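Local structure of TfuB1 (Thermobifida fusca, 6JX3) at residues A[30-35]-A[48-53]; A[41-46]-A[94-99]; A[63-68]-A[82-87]. The protein binds the leader peptide of a lasso peptide precursor, probably to present it to the biosynthetic machinery. All blocks are in the same frame, centred on the assembly; numbering follows the deposited sequence. Where two conformers were deposited one is given.

In the fold
From the N terminus, the chain first lays down the antiparallel strands 23-27, 32-36 and 41-45. Contact 1 closes a short loop by bringing helix 47-57 back against strand 32-36. Contact 2 opens on strand 41-45, inside that loop, and closes only at the C-terminal segment 94-99, so contacts 1 and 2 cross along the chain; they also share the sheet, where backbone hydrogen bonds pair Met32 with Leu45 and Leu34 with Trp43. Contact 3, between helices 62-72 and 77-93, follows contact 1 in series and is nested within the long loop of contact 2. Together they tie the sheet, the three helices and the C-terminal tail into one small domain.

Contact 1: residues A[30-35]-A[48-53]; sequences YGMVLL and TAALIV
A small, buried apolar contact joins the middle strand of the sheet to the helix that follows the last strand, with Met32 of strand 32-36 lying against Ala50 and Val53 of helix 47-57. Met32 CB approaches Ala50 CB to 3.7 Å, close to van der Waals distance. CG of Met32 stands anti to the backbone N (chi1 175°), and the chain beyond it is extended, which carries the sulfur past Ala50 and on along the helix. Met32 SD sits 3.8 Å from Ala50 CB, and the terminal methyl CE then meets Val53 CG1, also at 3.8 Å. The two helix residues are three apart and so lie on the same flank of the helix, where a single straight methionine can touch both. The small alanine lets the strand come near, with the CA atoms of Met32 and Ala50 6.0 Å apart. Val25 and Gln27 of strand 23-27 also pack on Met32, while Leu45, Leu91 and Phe17 also touch Val53. Another side of the helix faces the bound peptide, which Thr48 OG1 hydrogen-bonds at its backbone. Such a helix laid on a three-stranded antiparallel sheet fits the PqqD-like, winged helix-turn-helix fold.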
ATOM      1  N   TYR A  30      13.098   7.744   0.288  1.00 52.66           N
ATOM      2  CA  TYR A  30      12.784   6.646   1.194  1.00 57.45           C
ATOM      3  C   TYR A  30      11.747   5.690   0.617  1.00 57.10           C
ATOM      4  O   TYR A  30      11.638   4.555   1.095  1.00 60.02           O
ATOM      5  CB  TYR A  30      12.287   7.192   2.538  1.00 62.80           C
ATOM      6  CG  TYR A  30      13.107   8.340   3.085  1.00 65.31           C
ATOM      7  CD1 TYR A  30      12.561   9.614   3.201  1.00 68.03           C
ATOM      8  CD2 TYR A  30      14.424   8.150   3.489  1.00 68.16           C
ATOM      9  CE1 TYR A  30      13.305  10.670   3.701  1.00 71.44           C
ATOM     10  CE2 TYR A  30      15.176   9.200   3.991  1.00 72.01           C
ATOM     11  CZ  TYR A  30      14.611  10.457   4.096  1.00 75.74           C
ATOM     12  OH  TYR A  30      15.356  11.502   4.594  1.00 78.31           O
ATOM     13  N   GLY A  31      10.986   6.120  -0.399  1.00 35.76           N
ATOM     14  CA  GLY A  31       9.950   5.335  -1.030  1.00 28.75           C
ATOM     15  C   GLY A  31       8.650   6.110  -1.079  1.00 33.07           C
ATOM     16  O   GLY A  31       8.633   7.339  -0.940  1.00 31.86           O
ATOM     17  N   MET A  32       7.551   5.373  -1.273  1.00 29.16           N
ATOM     18  CA  MET A  32       6.226   5.976  -1.385  1.00 22.26           C
ATOM     19  C   MET A  32       5.698   6.341  -0.008  1.00 23.21           C
ATOM     20  O   MET A  32       5.759   5.535   0.929  1.00 20.10           O
ATOM     21  CB  MET A  32       5.253   5.025  -2.078  1.00 22.57           C
ATOM     22  CG  MET A  32       3.815   5.518  -2.129  1.00 24.99           C
ATOM     23  SD  MET A  32       2.818   4.495  -3.241  1.00 34.71           S
ATOM     24  CE  MET A  32       1.163   5.071  -2.910  1.00 32.23           C
ATOM     25  N   VAL A  33       5.179   7.558   0.112  1.00 16.48           N
ATOM     26  CA  VAL A  33       4.649   8.089   1.361  0.55 17.33           C
ATOM     27  C   VAL A  33       3.208   8.524   1.131  1.00 15.34           C
ATOM     28  O   VAL A  33       2.888   9.082   0.072  1.00 18.40           O
ATOM     29  CB  VAL A  33       5.516   9.265   1.858  0.55 17.18           C
ATOM     30  CG1 VAL A  33       4.944   9.862   3.126  0.55 16.06           C
ATOM     31  CG2 VAL A  33       6.957   8.804   2.065  0.55 18.92           C
ATOM     32  N   LEU A  34       2.340   8.266   2.113  1.00 13.43           N
ATOM     33  CA  LEU A  34       0.941   8.662   2.083  1.00 14.54           C
ATOM     34  C   LEU A  34       0.709   9.611   3.242  1.00 15.68           C
ATOM     35  O   LEU A  34       1.114   9.319   4.368  1.00 20.40           O
ATOM     36  CB  LEU A  34      -0.001   7.463   2.219  1.00 14.82           C
ATOM     37  CG  LEU A  34      -0.027   6.428   1.088  1.00 23.11           C
ATOM     38  CD1 LEU A  34      -1.033   5.323   1.386  1.00 26.19           C
ATOM     39  CD2 LEU A  34      -0.389   7.101  -0.177  1.00 28.18           C
ATOM     40  N   LEU A  35       0.072  10.737   2.962  1.00 14.92           N
ATOM     41  CA  LEU A  35      -0.165  11.770   3.956  1.00 16.43           C
ATOM     42  C   LEU A  35      -1.658  11.948   4.126  1.00 15.88           C
ATOM     43  O   LEU A  35      -2.377  12.127   3.139  1.00 15.63           O
ATOM     44  CB  LEU A  35       0.474  13.095   3.528  1.00 16.74           C
ATOM     45  CG  LEU A  35      -0.041  14.326   4.266  1.00 20.38           C
ATOM     46  CD1 LEU A  35       0.459  14.311   5.719  1.00 20.18           C
ATOM     47  CD2 LEU A  35       0.416  15.578   3.528  1.00 20.60           C
ATOM     48  N   THR A  48       7.213  -3.319  -1.969  1.00 18.54           N
ATOM     49  CA  THR A  48       6.123  -4.218  -2.334  0.52 18.04           C
ATOM     50  C   THR A  48       4.772  -3.589  -2.031  1.00 15.34           C
ATOM     51  O   THR A  48       3.839  -3.674  -2.832  1.00 17.65           O
ATOM     52  CB  THR A  48       6.272  -5.538  -1.584  0.52 21.22           C
ATOM     53  OG1 THR A  48       7.593  -6.052  -1.791  0.52 21.15           O
ATOM     54  CG2 THR A  48       5.245  -6.545  -2.071  0.52 18.17           C
ATOM     55  N   ALA A  49       4.648  -2.964  -0.858  1.00 15.59           N
ATOM     56  CA  ALA A  49       3.390  -2.296  -0.531  1.00 14.31           C
ATOM     57  C   ALA A  49       3.077  -1.203  -1.542  1.00 16.01           C
ATOM     58  O   ALA A  49       1.929  -1.057  -1.980  1.00 15.20           O
ATOM     59  CB  ALA A  49       3.448  -1.712   0.887  1.00 13.44           C
ATOM     60  N   ALA A  50       4.094  -0.440  -1.949  1.00 14.31           N
ATOM     61  CA  ALA A  50       3.872   0.628  -2.920  1.00 15.32           C
ATOM     62  C   ALA A  50       3.419   0.063  -4.254  1.00 15.50           C
ATOM     63  O   ALA A  50       2.521   0.615  -4.899  1.00 17.45           O
ATOM     64  CB  ALA A  50       5.147   1.448  -3.097  1.00 17.32           C
ATOM     65  N   LEU A  51       4.040  -1.041  -4.677  1.00 15.60           N
ATOM     66  CA  LEU A  51       3.684  -1.686  -5.935  1.00 18.93           C
ATOM     67  C   LEU A  51       2.242  -2.165  -5.910  1.00 16.93           C
ATOM     68  O   LEU A  51       1.494  -1.976  -6.877  1.00 17.58           O
ATOM     69  CB  LEU A  51       4.641  -2.854  -6.160  1.00 22.04           C
ATOM     70  CG  LEU A  51       4.666  -3.712  -7.412  1.00 39.54           C
ATOM     71  CD1 LEU A  51       4.524  -2.877  -8.671  1.00 39.42           C
ATOM     72  CD2 LEU A  51       5.991  -4.459  -7.402  1.00 40.10           C
ATOM     73  N   ILE A  52       1.827  -2.763  -4.793  1.00 15.31           N
ATOM     74  CA  ILE A  52       0.456  -3.239  -4.669  1.00 11.99           C
ATOM     75  C   ILE A  52      -0.519  -2.075  -4.732  1.00 13.21           C
ATOM     76  O   ILE A  52      -1.516  -2.117  -5.465  1.00 15.18           O
ATOM     77  CB  ILE A  52       0.282  -4.039  -3.367  1.00 13.06           C
ATOM     78  CG1 ILE A  52       1.117  -5.320  -3.414  1.00 16.15           C
ATOM     79  CG2 ILE A  52      -1.199  -4.350  -3.139  1.00 14.24           C
ATOM     80  CD1 ILE A  52       1.260  -6.007  -2.062  1.00 17.97           C
ATOM     81  N   VAL A  53      -0.259  -1.023  -3.946  1.00 12.69           N
ATOM     82  CA  VAL A  53      -1.184   0.104  -3.916  1.00 12.94           C
ATOM     83  C   VAL A  53      -1.273   0.756  -5.293  1.00 13.55           C
ATOM     84  O   VAL A  53      -2.365   1.097  -5.762  1.00 15.40           O
ATOM     85  CB  VAL A  53      -0.771   1.119  -2.842  1.00 13.17           C
ATOM     86  CG1 VAL A  53      -1.594   2.399  -2.985  1.00 16.90           C
ATOM     87  CG2 VAL A  53      -0.972   0.508  -1.451  1.00 12.78           C
TER

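Contact 2: residues A[41-46]-A[94-99]; sequences EYWQLN and NGMALP
Trp43 on strand 41-45 and Met96 in the C-terminal tail form a Met-aromatic contact, the tight part of an interface in this PqqD-like domain between the strand that is outermost within the chain and the segment that leaves its last helix. Met96 covers one face of the indole. Its methyl CE lies 3.6 Å from the centroid of the five-membered ring, just 4° off the ring normal, and SD reaches within 3.4 Å of Trp43 CD1. A bend at chi3 (-79°) folds CE back so that sulfur and methyl both rest on the ring. Asn94 meets the six-membered ring off centre, its CB 4.1 Å from the centroid in a CH-pi contact. Leu34 of the neighbouring strand and Leu91 of helix 77-93 also pack on Met96.

The tail is brought here by a Schellman motif at the end of helix 77-93, with Gly95 at positive phi as its C-prime residue, Met96 N bonded to Leu91 O and Gly95 N to Lys92 O. Strand 41-45 also pairs antiparallel with a strand of the bound peptide, a separate chain, extending the sheet, and Glu41 OE2 makes a salt bridge to a basic side chain of that peptide.

Toward Glu41 the packing gives way to water, and the two segments are bridged by two waters. One donates to Glu41 OE1 at 2.9 Å and weakly to Asn94 O. A second donates to Asn94 O at 2.8 Å and weakly accepts from Trp43 NE1, 3.4 Å away, so that Asn94 O receives two water protons.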
ATOM      1  N   GLU A  41      -1.325  12.457   9.953  1.00 15.35           N
ATOM      2  CA  GLU A  41      -0.528  11.238   9.984  1.00 15.05           C
ATOM      3  C   GLU A  41       0.102  11.004   8.621  1.00 14.92           C
ATOM      4  O   GLU A  41      -0.532  11.208   7.583  1.00 16.59           O
ATOM      5  CB  GLU A  41      -1.393  10.035  10.380  0.99 18.27           C
ATOM      6  CG  GLU A  41      -1.909  10.129  11.830  0.74 15.68           C
ATOM      7  CD  GLU A  41      -2.520   8.830  12.365  0.67 25.91           C
ATOM      8  OE1 GLU A  41      -3.689   8.535  12.055  1.00 25.46           O
ATOM      9  OE2 GLU A  41      -1.833   8.106  13.119  0.70 30.95           O
ATOM     10  N   TYR A  42       1.353  10.563   8.608  1.00 15.75           N
ATOM     11  CA  TYR A  42       1.858  10.113   7.326  1.00 18.73           C
ATOM     12  C   TYR A  42       2.695   8.858   7.485  1.00 21.20           C
ATOM     13  O   TYR A  42       3.320   8.608   8.517  1.00 17.58           O
ATOM     14  CB  TYR A  42       2.609  11.197   6.571  1.00 22.14           C
ATOM     15  CG  TYR A  42       3.927  11.636   7.123  1.00 21.54           C
ATOM     16  CD1 TYR A  42       4.021  12.238   8.365  1.00 21.82           C
ATOM     17  CD2 TYR A  42       5.063  11.520   6.352  1.00 25.61           C
ATOM     18  CE1 TYR A  42       5.249  12.681   8.836  1.00 30.14           C
ATOM     19  CE2 TYR A  42       6.274  11.958   6.802  1.00 26.42           C
ATOM     20  CZ  TYR A  42       6.360  12.533   8.035  1.00 30.54           C
ATOM     21  OH  TYR A  42       7.586  12.958   8.454  1.00 38.80           O
ATOM     22  N   TRP A  43       2.669   8.071   6.428  1.00 18.51           N
ATOM     23  CA  TRP A  43       3.057   6.677   6.445  1.00 19.17           C
ATOM     24  C   TRP A  43       4.015   6.426   5.303  1.00 18.23           C
ATOM     25  O   TRP A  43       3.897   7.044   4.240  1.00 18.88           O
ATOM     26  CB  TRP A  43       1.842   5.771   6.267  1.00 22.11           C
ATOM     27  CG  TRP A  43       0.699   6.125   7.147  1.00 27.64           C
ATOM     28  CD1 TRP A  43      -0.214   7.125   6.953  1.00 28.46           C
ATOM     29  CD2 TRP A  43       0.346   5.486   8.363  1.00 29.01           C
ATOM     30  NE1 TRP A  43      -1.121   7.139   7.976  1.00 30.26           N
ATOM     31  CE2 TRP A  43      -0.797   6.145   8.863  1.00 31.93           C
ATOM     32  CE3 TRP A  43       0.884   4.420   9.088  1.00 24.33           C
ATOM     33  CZ2 TRP A  43      -1.409   5.771  10.050  1.00 30.63           C
ATOM     34  CZ3 TRP A  43       0.266   4.046  10.270  1.00 36.04           C
ATOM     35  CH2 TRP A  43      -0.864   4.720  10.738  1.00 37.41           C
ATOM     36  N   GLN A  44       4.954   5.513   5.526  1.00 17.79           N
ATOM     37  CA  GLN A  44       5.848   5.062   4.471  1.00 16.14           C
ATOM     38  C   GLN A  44       5.476   3.639   4.084  1.00 17.64           C
ATOM     39  O   GLN A  44       5.202   2.799   4.947  1.00 20.41           O
ATOM     40  CB  GLN A  44       7.312   5.117   4.903  1.00 21.54           C
ATOM     41  CG  GLN A  44       8.288   4.999   3.742  1.00 34.29           C
ATOM     42  CD  GLN A  44       9.139   3.748   3.816  1.00 58.21           C
ATOM     43  OE1 GLN A  44       9.586   3.349   4.893  1.00 65.78           O
ATOM     44  NE2 GLN A  44       9.375   3.123   2.663  1.00 48.19           N
ATOM     45  N   LEU A  45       5.441   3.396   2.782  1.00 16.36           N
ATOM     46  CA  LEU A  45       5.174   2.078   2.237  1.00 16.73           C
ATOM     47  C   LEU A  45       6.476   1.509   1.696  1.00 15.83           C
ATOM     48  O   LEU A  45       7.226   2.214   1.017  1.00 18.78           O
ATOM     49  CB  LEU A  45       4.125   2.152   1.124  1.00 16.24           C
ATOM     50  CG  LEU A  45       2.655   2.310   1.524  1.00 25.10           C
ATOM     51  CD1 LEU A  45       2.382   3.607   2.288  1.00 32.31           C
ATOM     52  CD2 LEU A  45       1.772   2.226   0.286  1.00 23.34           C
ATOM     53  N   ASN A  46       6.754   0.238   1.991  1.00 16.05           N
ATOM     54  CA  ASN A  46       7.955  -0.338   1.408  1.00 18.24           C
ATOM     55  C   ASN A  46       7.689  -0.641  -0.067  1.00 19.27           C
ATOM     56  O   ASN A  46       6.621  -0.340  -0.601  1.00 17.58           O
ATOM     57  CB  ASN A  46       8.431  -1.545   2.220  1.00 18.13           C
ATOM     58  CG  ASN A  46       7.559  -2.788   2.051  1.00 22.07           C
ATOM     59  OD1 ASN A  46       6.447  -2.735   1.537  1.00 18.17           O
ATOM     60  ND2 ASN A  46       8.079  -3.920   2.506  1.00 21.47           N
ATOM     61  N   ASN A  94      -6.000   2.024   9.083  1.00 17.77           N
ATOM     62  CA  ASN A  94      -5.246   3.211   9.443  1.00 16.87           C
ATOM     63  C   ASN A  94      -5.735   4.459   8.726  1.00 18.64           C
ATOM     64  O   ASN A  94      -5.096   5.512   8.832  1.00 24.73           O
ATOM     65  CB  ASN A  94      -3.767   2.962   9.188  1.00 18.91           C
ATOM     66  CG  ASN A  94      -3.196   1.947  10.146  1.00 33.07           C
ATOM     67  OD1 ASN A  94      -2.896   0.812   9.772  1.00 32.80           O
ATOM     68  ND2 ASN A  94      -3.086   2.337  11.409  1.00 27.69           N
ATOM     69  N   GLY A  95      -6.863   4.372   8.031  1.00 17.08           N
ATOM     70  CA  GLY A  95      -7.506   5.563   7.508  1.00 18.37           C
ATOM     71  C   GLY A  95      -6.974   6.065   6.193  1.00 19.46           C
ATOM     72  O   GLY A  95      -7.225   7.219   5.842  1.00 18.18           O
ATOM     73  N   MET A  96      -6.251   5.235   5.443  1.00 12.03           N
ATOM     74  CA  MET A  96      -5.773   5.665   4.140  1.00 13.39           C
ATOM     75  C   MET A  96      -6.685   5.237   3.005  1.00 14.96           C
ATOM     76  O   MET A  96      -6.755   5.927   1.985  1.00 15.99           O
ATOM     77  CB  MET A  96      -4.364   5.123   3.900  1.00 15.64           C
ATOM     78  CG  MET A  96      -3.312   5.943   4.626  1.00 17.90           C
ATOM     79  SD  MET A  96      -1.767   5.048   4.749  1.00 26.15           S
ATOM     80  CE  MET A  96      -2.147   3.947   6.107  1.00 22.25           C
ATOM     81  N   ALA A  97      -7.389   4.124   3.167  1.00 14.19           N
ATOM     82  CA  ALA A  97      -8.249   3.580   2.127  1.00 17.29           C
ATOM     83  C   ALA A  97      -9.698   3.551   2.592  1.00 16.67           C
ATOM     84  O   ALA A  97      -9.983   3.287   3.767  1.00 18.38           O
ATOM     85  CB  ALA A  97      -7.824   2.163   1.736  1.00 16.26           C
ATOM     86  N   LEU A  98     -10.607   3.790   1.648  1.00 16.61           N
ATOM     87  CA  LEU A  98     -12.034   3.722   1.932  1.00 17.21           C
ATOM     88  C   LEU A  98     -12.466   2.265   2.099  1.00 23.12           C
ATOM     89  O   LEU A  98     -11.914   1.372   1.456  1.00 22.19           O
ATOM     90  CB  LEU A  98     -12.820   4.362   0.796  1.00 19.75           C
ATOM     91  CG  LEU A  98     -12.788   5.889   0.723  1.00 20.45           C
ATOM     92  CD1 LEU A  98     -13.365   6.327  -0.611  1.00 24.01           C
ATOM     93  CD2 LEU A  98     -13.584   6.489   1.873  1.00 18.66           C
ATOM     94  N   PRO A  99     -13.460   1.997   2.962  1.00 29.72           N
ATOM     95  CA  PRO A  99     -13.929   0.624   3.190  1.00 31.23           C
ATOM     96  C   PRO A  99     -14.585  -0.004   1.957  1.00 36.06           C
ATOM     97  O   PRO A  99     -14.938   0.711   1.016  1.00 40.42           O
ATOM     98  CB  PRO A  99     -14.951   0.786   4.322  1.00 38.10           C
ATOM     99  CG  PRO A  99     -15.377   2.212   4.247  1.00 36.34           C
ATOM    100  CD  PRO A  99     -14.141   2.960   3.843  1.00 34.31           C
TER
HETATM  101  O   HOH W   1      -5.482   6.236  11.715  1.00 18.88           O
HETATM  102  O   HOH W   2      -4.423   8.015   7.877  1.00 24.56           O

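Contact 3: residues A[63-68]-A[82-87]; sequences ADVAQF and RDIAAL. With ZN (zinc ion), chain E.
Asp64 OD2, on the helix turn that carries Val65 and Ala66 to Ile84, is held by a zinc ion 1.9 Å away and, more weakly, by a hydrogen bond with His60 ND1. The other carboxylate oxygen, Asp64 OD1, stays 3.0 Å from the zinc, so the carboxylate binds in monodentate fashion through OD2, and a water is a second ligand, 2.2 Å from the zinc. The Asp64 side chain leads away from helix 77-93, and the metal therefore lies outside the helix interface.

The interface itself is apolar and centres on the end of one side chain. CG1 of Ile84 is anti to the carbonyl carbon (chi1 -70°), and the continuing extended chain sends CD1 into the surface of helix 62-72. There CD1 settles between two consecutive residues: it is 3.7 Å from Val65 CG1 and 3.8 Å from Ala66 CB. It also rests against the helix backbone, 3.3 Å from Ala66 N, an approach the short alanine side chain permits. Pro62 and Leu69 of the same helix also touch Ile84.

Helix 47-57 packs alongside, with Arg55 on Val65, Leu51 on Phe68 and Ile52 beside both Val65 and Ile84. On helix 77-93, Asp83 turns to the bound peptide, where its OD1 is hydrogen-bonded to an aromatic side chain.

The chemistry divides cleanly: the helices are joined by buried methyl groups, while the metal bond lies apart, on a side of helix 62-72 turned from Ile84, where the zinc probably draws negative charge from the carboxylate without taking part in holding the two helices together.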
ATOM      1  N   ALA A  63      -6.709  -9.908  -7.244  1.00 14.00           N
ATOM      2  CA  ALA A  63      -6.317 -11.138  -7.917  1.00 16.25           C
ATOM      3  C   ALA A  63      -5.280 -10.865  -9.001  1.00 16.02           C
ATOM      4  O   ALA A  63      -4.313 -11.624  -9.146  1.00 14.80           O
ATOM      5  CB  ALA A  63      -7.549 -11.807  -8.516  1.00 17.05           C
ATOM      6  N   ASP A  64      -5.486  -9.804  -9.786  1.00 14.58           N
ATOM      7  CA  ASP A  64      -4.477  -9.356 -10.742  1.00 14.43           C
ATOM      8  C   ASP A  64      -3.139  -9.126 -10.055  1.00 14.80           C
ATOM      9  O   ASP A  64      -2.081  -9.490 -10.578  1.00 16.29           O
ATOM     10  CB  ASP A  64      -4.887  -8.032 -11.367  1.00 14.97           C
ATOM     11  CG  ASP A  64      -5.981  -8.146 -12.379  1.00 21.78           C
ATOM     12  OD1 ASP A  64      -6.346  -9.262 -12.823  1.00 20.82           O
ATOM     13  OD2 ASP A  64      -6.474  -7.050 -12.716  1.00 22.16           O
ATOM     14  N   VAL A  65      -3.170  -8.424  -8.922  1.00 13.83           N
ATOM     15  CA  VAL A  65      -1.931  -8.068  -8.248  1.00 13.40           C
ATOM     16  C   VAL A  65      -1.251  -9.314  -7.713  1.00 15.82           C
ATOM     17  O   VAL A  65      -0.022  -9.426  -7.751  1.00 15.64           O
ATOM     18  CB  VAL A  65      -2.193  -7.037  -7.140  1.00 12.65           C
ATOM     19  CG1 VAL A  65      -0.876  -6.666  -6.425  1.00 16.61           C
ATOM     20  CG2 VAL A  65      -2.865  -5.811  -7.736  1.00 16.17           C
ATOM     21  N   ALA A  66      -2.031 -10.278  -7.216  1.00 13.69           N
ATOM     22  CA  ALA A  66      -1.425 -11.525  -6.763  1.00 16.13           C
ATOM     23  C   ALA A  66      -0.719 -12.228  -7.915  1.00 17.64           C
ATOM     24  O   ALA A  66       0.398 -12.733  -7.754  1.00 16.84           O
ATOM     25  CB  ALA A  66      -2.482 -12.440  -6.140  1.00 15.08           C
ATOM     26  N   GLN A  67      -1.354 -12.248  -9.089  1.00 18.18           N
ATOM     27  CA  GLN A  67      -0.742 -12.872 -10.260  1.00 19.58           C
ATOM     28  C   GLN A  67       0.548 -12.167 -10.632  1.00 20.78           C
ATOM     29  O   GLN A  67       1.553 -12.810 -10.955  1.00 21.35           O
ATOM     30  CB  GLN A  67      -1.722 -12.841 -11.434  1.00 19.28           C
ATOM     31  CG  GLN A  67      -1.263 -13.620 -12.668  1.00 25.48           C
ATOM     32  CD  GLN A  67      -0.842 -15.042 -12.347  1.00 41.22           C
ATOM     33  OE1 GLN A  67      -1.535 -15.762 -11.625  1.00 47.10           O
ATOM     34  NE2 GLN A  67       0.309 -15.452 -12.874  1.00 50.53           N
ATOM     35  N   PHE A  68       0.536 -10.837 -10.587  1.00 16.22           N
ATOM     36  CA  PHE A  68       1.748 -10.076 -10.850  1.00 20.51           C
ATOM     37  C   PHE A  68       2.836 -10.434  -9.849  1.00 21.43           C
ATOM     38  O   PHE A  68       3.972 -10.744 -10.232  1.00 21.87           O
ATOM     39  CB  PHE A  68       1.439  -8.582 -10.800  1.00 19.11           C
ATOM     40  CG  PHE A  68       2.654  -7.726 -10.638  1.00 26.38           C
ATOM     41  CD1 PHE A  68       3.446  -7.409 -11.723  1.00 41.55           C
ATOM     42  CD2 PHE A  68       3.005  -7.252  -9.395  1.00 29.35           C
ATOM     43  CE1 PHE A  68       4.569  -6.629 -11.562  1.00 37.79           C
ATOM     44  CE2 PHE A  68       4.126  -6.490  -9.230  1.00 35.80           C
ATOM     45  CZ  PHE A  68       4.908  -6.174 -10.312  1.00 33.43           C
ATOM     46  N   ARG A  82      -2.794 -13.454   0.546  1.00 13.03           N
ATOM     47  CA  ARG A  82      -2.937 -13.088   1.953  1.00 13.67           C
ATOM     48  C   ARG A  82      -2.248 -11.775   2.249  1.00 14.76           C
ATOM     49  O   ARG A  82      -2.767 -10.957   3.012  1.00 16.58           O
ATOM     50  CB  ARG A  82      -2.354 -14.163   2.856  1.00 18.09           C
ATOM     51  CG  ARG A  82      -2.984 -15.498   2.771  1.00 28.69           C
ATOM     52  CD  ARG A  82      -2.825 -16.106   4.140  1.00 49.28           C
ATOM     53  NE  ARG A  82      -1.510 -16.733   4.243  1.00 54.65           N
ATOM     54  CZ  ARG A  82      -1.173 -17.864   3.636  1.00 52.39           C
ATOM     55  NH1 ARG A  82       0.052 -18.358   3.773  1.00 45.41           N
ATOM     56  NH2 ARG A  82      -2.079 -18.526   2.935  1.00 48.61           N
ATOM     57  N   ASP A  83      -1.064 -11.568   1.669  1.00 15.88           N
ATOM     58  CA  ASP A  83      -0.326 -10.346   1.942  1.00 13.91           C
ATOM     59  C   ASP A  83      -1.043  -9.131   1.373  1.00 16.41           C
ATOM     60  O   ASP A  83      -1.044  -8.058   1.992  1.00 15.36           O
ATOM     61  CB  ASP A  83       1.083 -10.444   1.367  1.00 18.44           C
ATOM     62  CG  ASP A  83       1.989 -11.344   2.181  1.00 21.23           C
ATOM     63  OD1 ASP A  83       3.135 -11.565   1.729  1.00 22.68           O
ATOM     64  OD2 ASP A  83       1.558 -11.842   3.248  1.00 23.47           O
ATOM     65  N   ILE A  84      -1.603  -9.260   0.169  1.00 12.66           N
ATOM     66  CA  ILE A  84      -2.356  -8.147  -0.405  1.00 11.05           C
ATOM     67  C   ILE A  84      -3.549  -7.823   0.471  1.00 14.31           C
ATOM     68  O   ILE A  84      -3.839  -6.655   0.754  1.00 13.72           O
ATOM     69  CB  ILE A  84      -2.801  -8.485  -1.835  1.00 11.34           C
ATOM     70  CG1 ILE A  84      -1.589  -8.510  -2.758  1.00 13.25           C
ATOM     71  CG2 ILE A  84      -3.857  -7.492  -2.325  1.00 14.61           C
ATOM     72  CD1 ILE A  84      -1.882  -9.267  -4.058  1.00 13.62           C
ATOM     73  N   ALA A  85      -4.254  -8.860   0.916  1.00 12.39           N
ATOM     74  CA  ALA A  85      -5.438  -8.662   1.742  1.00 13.96           C
ATOM     75  C   ALA A  85      -5.078  -8.002   3.058  1.00 12.49           C
ATOM     76  O   ALA A  85      -5.786  -7.098   3.524  1.00 14.41           O
ATOM     77  CB  ALA A  85      -6.124 -10.001   1.987  1.00 15.66           C
ATOM     78  N   ALA A  86      -3.972  -8.435   3.670  1.00 14.58           N
ATOM     79  CA  ALA A  86      -3.547  -7.832   4.931  1.00 13.66           C
ATOM     80  C   ALA A  86      -3.160  -6.372   4.747  1.00 13.50           C
ATOM     81  O   ALA A  86      -3.443  -5.542   5.613  1.00 15.04           O
ATOM     82  CB  ALA A  86      -2.381  -8.618   5.521  1.00 16.69           C
ATOM     83  N   LEU A  87      -2.495  -6.050   3.635  1.00 13.24           N
ATOM     84  CA  LEU A  87      -2.113  -4.665   3.382  1.00 11.57           C
ATOM     85  C   LEU A  87      -3.345  -3.793   3.196  1.00 14.16           C
ATOM     86  O   LEU A  87      -3.445  -2.707   3.777  1.00 14.38           O
ATOM     87  CB  LEU A  87      -1.199  -4.589   2.157  1.00 11.62           C
ATOM     88  CG  LEU A  87      -0.855  -3.152   1.737  1.00 13.97           C
ATOM     89  CD1 LEU A  87      -0.067  -2.436   2.830  1.00 14.97           C
ATOM     90  CD2 LEU A  87      -0.079  -3.157   0.429  1.00 14.32           C
TER
HETATM   91 ZN    ZN E 103      -7.714  -6.930 -14.201  0.84 22.27          ZN
HETATM   92  O   HOH W   3      -7.764  -4.802 -14.644  1.00 30.68           O